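Local coordinates for chitin deacetylase 1 (Bombyx mori, PDB 5ZNT), which hydrolyses the N-acetamido groups of N-acetyl-D-glucosamine residues in chitin, giving chitosan and acetate, with zinc as cofactor, at residues S102-D107 against Y367-D372; V145-L150 against D169-A174. One frame throughout, in Å; residues are numbered along the deposited sequence.

Contact 1: residues S102-D107 against Y367-D372; sequences SITHND and YPWLND. With ZN (zinc ion), chain C.
The indole of Trp369 has Ile103 lying over one face: CG2 sits 4.0 Å from the centroid of the six-membered ring, 19° off the ring normal, in a CH-pi contact displaced toward the rim, where CD2 and CE3 are its closest ring atoms. Thr104 meets the same ring obliquely, its CG2 methyl 3.7 Å from Trp369 NE1. The indole gets there because CG of Trp369 stands anti to the backbone N (chi1 -155°), which brings the end of the side chain up to Ile103 and Thr104. Leu370 continues the apolar surface, and its CG lies 3.6 Å from Thr104 CG2, so this one methyl touches both indole and leucine, the two residues that open the type I turn from Trp369 to Asp372. More loosely, Ile103 CD1 reaches Leu370 CD2 at 4.3 Å. The polar side of Thr104 is used differently: OG1 accepts from Asn106 N at 3.0 Å in an ST turn and is also hydrogen-bonded to Glu123 of helix 117-134, two bonds that probably hold the rotation presenting the methyl to Trp369. Ser102 OG accepts in turn from His105 N, an ST motif that ties the loop across its bend. The carbonyl O of Ile103 is buried here without a polar partner. Beyond the bend, His105 NE2 binds the zinc ion at 2.1 Å beside three waters, with Asp46 and His101 completing the site. The loop thus carries the second histidine of the Asp-His-His metal triad characteristic of carbohydrate esterase family 4, while the C-terminal 367-372 segment packs on Ile103 and Thr104, on the side of the loop away from the metal.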
loop_
_atom_site.group_PDB
_atom_site.type_symbol
_atom_site.label_atom_id
_atom_site.label_comp_id
_atom_site.label_asym_id
_atom_site.label_seq_id
_atom_site.Cartn_x
_atom_site.Cartn_y
_atom_site.Cartn_z
ATOM N N SER A 102 0.672 0.793 -11.454
ATOM C CA SER A 102 0.919 1.120 -12.866
ATOM C C SER A 102 0.457 0.036 -13.853
ATOM O O SER A 102 0.218 -1.117 -13.483
ATOM C CB SER A 102 2.394 1.449 -13.142
ATOM O OG SER A 102 3.122 0.278 -13.429
ATOM N N ILE A 103 0.324 0.425 -15.120
ATOM C CA ILE A 103 -0.007 -0.523 -16.187
ATOM C C ILE A 103 1.222 -1.329 -16.595
ATOM O O ILE A 103 1.194 -2.564 -16.624
ATOM C CB ILE A 103 -0.594 0.233 -17.395
ATOM C CG1 ILE A 103 -1.993 0.761 -17.050
ATOM C CG2 ILE A 103 -0.581 -0.692 -18.662
ATOM C CD1 ILE A 103 -2.633 1.619 -18.170
ATOM N N THR A 104 2.323 -0.649 -16.901
ATOM C CA THR A 104 3.460 -1.326 -17.516
ATOM C C THR A 104 4.471 -1.881 -16.521
ATOM O O THR A 104 5.213 -2.802 -16.883
ATOM C CB THR A 104 4.230 -0.389 -18.466
ATOM O OG1 THR A 104 4.950 0.580 -17.695
ATOM C CG2 THR A 104 3.285 0.335 -19.439
ATOM N N HIS A 105 4.547 -1.343 -15.304
ATOM C CA HIS A 105 5.642 -1.678 -14.380
ATOM C C HIS A 105 7.000 -1.565 -15.088
ATOM O O HIS A 105 7.900 -2.390 -14.895
ATOM C CB HIS A 105 5.451 -3.076 -13.775
ATOM C CG HIS A 105 6.059 -3.235 -12.414
ATOM N ND1 HIS A 105 7.408 -3.463 -12.214
ATOM C CD2 HIS A 105 5.497 -3.206 -11.180
ATOM C CE1 HIS A 105 7.645 -3.585 -10.918
ATOM N NE2 HIS A 105 6.504 -3.410 -10.269
ATOM N N ASN A 106 7.112 -0.567 -15.956
ATOM C CA ASN A 106 8.329 -0.240 -16.699
ATOM C C ASN A 106 9.564 -0.356 -15.814
ATOM O O ASN A 106 9.660 0.319 -14.787
ATOM C CB ASN A 106 8.196 1.189 -17.238
ATOM C CG ASN A 106 9.280 1.549 -18.263
ATOM O OD1 ASN A 106 10.376 1.011 -18.230
ATOM N ND2 ASN A 106 8.955 2.457 -19.174
ATOM N N ASP A 107 10.505 -1.227 -16.194
ATOM C CA ASP A 107 11.658 -1.485 -15.336
ATOM C C ASP A 107 12.800 -0.510 -15.564
ATOM O O ASP A 107 13.854 -0.663 -14.939
ATOM C CB ASP A 107 12.157 -2.924 -15.495
ATOM C CG ASP A 107 12.673 -3.232 -16.897
ATOM O OD1 ASP A 107 12.614 -2.363 -17.799
ATOM O OD2 ASP A 107 13.113 -4.379 -17.097
ATOM N N TYR A 367 -6.276 -6.086 -25.924
ATOM C CA TYR A 367 -5.638 -6.166 -24.603
ATOM C C TYR A 367 -5.421 -4.764 -24.015
ATOM O O TYR A 367 -4.725 -3.948 -24.633
ATOM C CB TYR A 367 -4.304 -6.891 -24.703
ATOM C CG TYR A 367 -3.617 -7.015 -23.380
ATOM C CD1 TYR A 367 -4.217 -7.705 -22.330
ATOM C CD2 TYR A 367 -2.371 -6.461 -23.182
ATOM C CE1 TYR A 367 -3.590 -7.826 -21.107
ATOM C CE2 TYR A 367 -1.723 -6.593 -21.965
ATOM C CZ TYR A 367 -2.342 -7.259 -20.943
ATOM O OH TYR A 367 -1.697 -7.355 -19.737
ATOM N N PRO A 368 -5.999 -4.428 -22.860
ATOM C CA PRO A 368 -5.811 -3.074 -22.299
ATOM C C PRO A 368 -4.339 -2.748 -22.101
ATOM O O PRO A 368 -3.553 -3.602 -21.681
ATOM C CB PRO A 368 -6.546 -3.135 -20.954
ATOM C CG PRO A 368 -7.590 -4.250 -21.164
ATOM C CD PRO A 368 -6.898 -5.263 -22.046
ATOM N N TRP A 369 -3.971 -1.506 -22.415
ATOM C CA TRP A 369 -2.620 -1.010 -22.163
ATOM C C TRP A 369 -2.671 0.512 -22.084
ATOM O O TRP A 369 -3.750 1.117 -22.014
ATOM C CB TRP A 369 -1.636 -1.518 -23.236
ATOM C CG TRP A 369 -0.146 -1.586 -22.779
ATOM C CD1 TRP A 369 0.886 -0.758 -23.172
ATOM C CD2 TRP A 369 0.432 -2.532 -21.864
ATOM N NE1 TRP A 369 2.068 -1.141 -22.555
ATOM C CE2 TRP A 369 1.822 -2.233 -21.766
ATOM C CE3 TRP A 369 -0.086 -3.605 -21.122
ATOM C CZ2 TRP A 369 2.687 -2.948 -20.936
ATOM C CZ3 TRP A 369 0.783 -4.340 -20.304
ATOM C CH2 TRP A 369 2.163 -4.004 -20.223
ATOM N N LEU A 370 -1.492 1.140 -22.097
ATOM C CA LEU A 370 -1.369 2.585 -21.853
ATOM C C LEU A 370 -2.310 3.413 -22.721
ATOM O O LEU A 370 -2.969 4.339 -22.232
ATOM C CB LEU A 370 0.069 3.039 -22.130
ATOM C CG LEU A 370 1.154 2.792 -21.089
ATOM C CD1 LEU A 370 2.507 3.200 -21.702
ATOM C CD2 LEU A 370 0.845 3.601 -19.842
ATOM N N ASN A 371 -2.326 3.162 -24.023
ATOM C CA ASN A 371 -3.123 4.004 -24.913
ATOM C C ASN A 371 -4.568 3.529 -25.050
ATOM O O ASN A 371 -5.356 4.194 -25.715
ATOM C CB ASN A 371 -2.489 4.078 -26.297
ATOM C CG ASN A 371 -1.164 4.834 -26.291
ATOM O OD1 ASN A 371 -0.919 5.659 -25.411
ATOM N ND2 ASN A 371 -0.315 4.558 -27.269
ATOM N N ASP A 372 -4.931 2.399 -24.451
ATOM C CA ASP A 372 -6.295 1.876 -24.539
ATOM C C ASP A 372 -6.592 1.086 -23.270
ATOM O O ASP A 372 -6.668 -0.149 -23.277
ATOM C CB ASP A 372 -6.460 1.014 -25.790
ATOM C CG ASP A 372 -7.884 0.574 -26.015
ATOM O OD1 ASP A 372 -8.797 1.082 -25.320
ATOM O OD2 ASP A 372 -8.090 -0.312 -26.855
HETATM ZN ZN ZN C . 6.375 -3.766 -8.209
HETATM O O HOH W 1 6.881 -3.520 -5.983
HETATM O O HOH W 2 7.992 -2.220 -7.660
HETATM O O HOH W 3 7.917 -5.265 -8.194
#

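Contact 2: residues V145-L150 against D169-A174; sequences VRAPYL and DSTITA
Ser170 OG is held by two groups, Arg146 NH2, which donates to it at 2.9 Å, and Met211 O, to which it is also hydrogen-bonded. Arg146 completes a side-on grip on the serine through NE, which donates to Ser170 O at 2.7 Å. Both acceptors lie close to the guanidinium plane, and a bend at chi3 (-73°) turns the group to face them. This pairing follows a parallel beta bridge between Val145 and Asp169, where strands 144-145 and 168-169 of the catalytic deacetylase domain end, sealed by Ser170 N donating to Val145 O. The remaining guanidinium nitrogen, NH1, forms a salt bridge with Asp45, and Arg146 O accepts from the zinc ligand His101, so the residue is second-shell to the metal. A methionine here would probably leave Asp45 without its cationic mate and Ser170 O without its side-chain donor. Farther along, Thr171 OG1 receives Ala147 N at 3.0 Å and donates to Asp169 OD1, the carboxylate being met on its syn side; Asp169 OD2 takes Thr171 N from above its plane in an Asx turn. The Thr171 methyl CG2 packs 3.7 Å from Ala147 CB. Where the segments diverge, one water donates to both Leu150 O, at 2.9 Å, and Thr171 O, at 2.7 Å.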
loop_
_atom_site.group_PDB
_atom_site.type_symbol
_atom_site.label_atom_id
_atom_site.label_comp_id
_atom_site.label_asym_id
_atom_site.label_seq_id
_atom_site.Cartn_x
_atom_site.Cartn_y
_atom_site.Cartn_z
ATOM N N VAL A 145 -1.701 4.981 -4.729
ATOM C CA VAL A 145 -0.686 4.799 -5.756
ATOM C C VAL A 145 0.600 4.357 -5.087
ATOM O O VAL A 145 0.992 4.924 -4.057
ATOM C CB VAL A 145 -0.434 6.108 -6.539
ATOM C CG1 VAL A 145 0.791 5.948 -7.461
ATOM C CG2 VAL A 145 -1.662 6.490 -7.369
ATOM N N ARG A 146 1.290 3.388 -5.699
ATOM C CA ARG A 146 2.686 3.106 -5.378
ATOM C C ARG A 146 3.436 2.906 -6.684
ATOM O O ARG A 146 3.039 2.070 -7.506
ATOM C CB ARG A 146 2.834 1.869 -4.491
ATOM C CG ARG A 146 4.300 1.473 -4.218
ATOM C CD ARG A 146 4.362 0.384 -3.128
ATOM N NE ARG A 146 4.077 0.896 -1.781
ATOM C CZ ARG A 146 3.847 0.134 -0.712
ATOM N NH1 ARG A 146 3.855 -1.196 -0.816
ATOM N NH2 ARG A 146 3.619 0.708 0.470
ATOM N N ALA A 147 4.527 3.654 -6.868
ATOM C CA ALA A 147 5.290 3.594 -8.118
ATOM C C ALA A 147 6.182 2.358 -8.164
ATOM O O ALA A 147 6.747 1.959 -7.140
ATOM C CB ALA A 147 6.154 4.849 -8.297
ATOM N N PRO A 148 6.301 1.728 -9.342
ATOM C CA PRO A 148 7.283 0.659 -9.529
ATOM C C PRO A 148 8.676 1.082 -9.080
ATOM O O PRO A 148 9.090 2.238 -9.256
ATOM C CB PRO A 148 7.238 0.403 -11.043
ATOM C CG PRO A 148 5.811 0.730 -11.413
ATOM C CD PRO A 148 5.475 1.946 -10.543
ATOM N N TYR A 149 9.378 0.127 -8.471
ATOM C CA TYR A 149 10.729 0.274 -7.921
ATOM C C TYR A 149 10.832 1.446 -6.933
ATOM O O TYR A 149 11.934 1.944 -6.667
ATOM C CB TYR A 149 11.766 0.361 -9.072
ATOM C CG TYR A 149 11.483 -0.730 -10.097
ATOM C CD1 TYR A 149 11.906 -2.044 -9.888
ATOM C CD2 TYR A 149 10.697 -0.468 -11.219
ATOM C CE1 TYR A 149 11.596 -3.059 -10.807
ATOM C CE2 TYR A 149 10.364 -1.483 -12.133
ATOM C CZ TYR A 149 10.818 -2.762 -11.911
ATOM O OH TYR A 149 10.501 -3.750 -12.811
ATOM N N LEU A 150 9.690 1.870 -6.368
ATOM C CA LEU A 150 9.601 2.995 -5.438
ATOM C C LEU A 150 10.288 4.240 -6.006
ATOM O O LEU A 150 10.956 4.994 -5.290
ATOM C CB LEU A 150 10.182 2.624 -4.065
ATOM C CG LEU A 150 9.561 1.376 -3.394
ATOM C CD1 LEU A 150 10.160 1.143 -2.004
ATOM C CD2 LEU A 150 8.051 1.563 -3.249
ATOM N N ASP A 169 -0.415 8.629 -1.889
ATOM C CA ASP A 169 0.736 7.933 -2.414
ATOM C C ASP A 169 1.403 7.143 -1.294
ATOM O O ASP A 169 1.373 7.545 -0.125
ATOM C CB ASP A 169 1.728 8.927 -3.009
ATOM C CG ASP A 169 3.017 8.275 -3.395
ATOM O OD1 ASP A 169 3.008 7.500 -4.372
ATOM O OD2 ASP A 169 4.038 8.498 -2.717
ATOM N N SER A 170 1.991 5.999 -1.652
ATOM C CA SER A 170 2.865 5.245 -0.749
ATOM C C SER A 170 4.077 4.810 -1.570
ATOM O O SER A 170 4.291 3.631 -1.864
ATOM C CB SER A 170 2.171 4.046 -0.100
ATOM O OG SER A 170 3.021 3.485 0.915
ATOM N N THR A 171 4.872 5.794 -1.956
ATOM C CA THR A 171 6.117 5.580 -2.685
ATOM C C THR A 171 7.332 6.172 -1.975
ATOM O O THR A 171 8.448 5.687 -2.168
ATOM C CB THR A 171 6.011 6.203 -4.087
ATOM O OG1 THR A 171 4.804 5.760 -4.721
ATOM C CG2 THR A 171 7.216 5.857 -4.941
ATOM N N ILE A 172 7.137 7.194 -1.152
ATOM C CA ILE A 172 8.244 7.911 -0.530
ATOM C C ILE A 172 8.737 7.127 0.676
ATOM O O ILE A 172 7.949 6.746 1.548
ATOM C CB ILE A 172 7.803 9.326 -0.139
ATOM C CG1 ILE A 172 7.516 10.121 -1.414
ATOM C CG2 ILE A 172 8.892 10.008 0.741
ATOM C CD1 ILE A 172 6.893 11.472 -1.144
ATOM N N THR A 173 10.036 6.853 0.716
ATOM C CA THR A 173 10.647 6.144 1.832
ATOM C C THR A 173 11.209 7.140 2.846
ATOM O O THR A 173 11.767 8.173 2.466
ATOM C CB THR A 173 11.755 5.218 1.325
ATOM O OG1 THR A 173 11.181 4.206 0.463
ATOM C CG2 THR A 173 12.425 4.566 2.467
ATOM N N ALA A 174 11.035 6.843 4.139
ATOM C CA ALA A 174 11.671 7.647 5.176
ATOM C C ALA A 174 12.810 6.862 5.784
ATOM O O ALA A 174 12.614 5.701 6.153
ATOM C CB ALA A 174 10.669 8.048 6.273
HETATM O O HOH W 4 11.090 5.814 -2.560
#

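Overall arrangement
From the N terminus, the chain passes through strand 97-100 into 102-107, the first half of contact 1, then runs along helices 109-113 and 117-134 to strand 144-145 and contact 2. Contact 2 closes a short loop around helix 154-163, joining neighbouring strand ends in the buried interior. Contact 1 closes only after some 260 residues, when the C-terminal region returns to the zinc-site loop, so contact 2 is nested inside it. Their centres lie 18 Å apart, yet the 102-107 and 145-150 loops touch: Tyr149 OH is 3.2 Å from His105 ND1, a probable hydrogen bond, and Pro148 packs on Ser102.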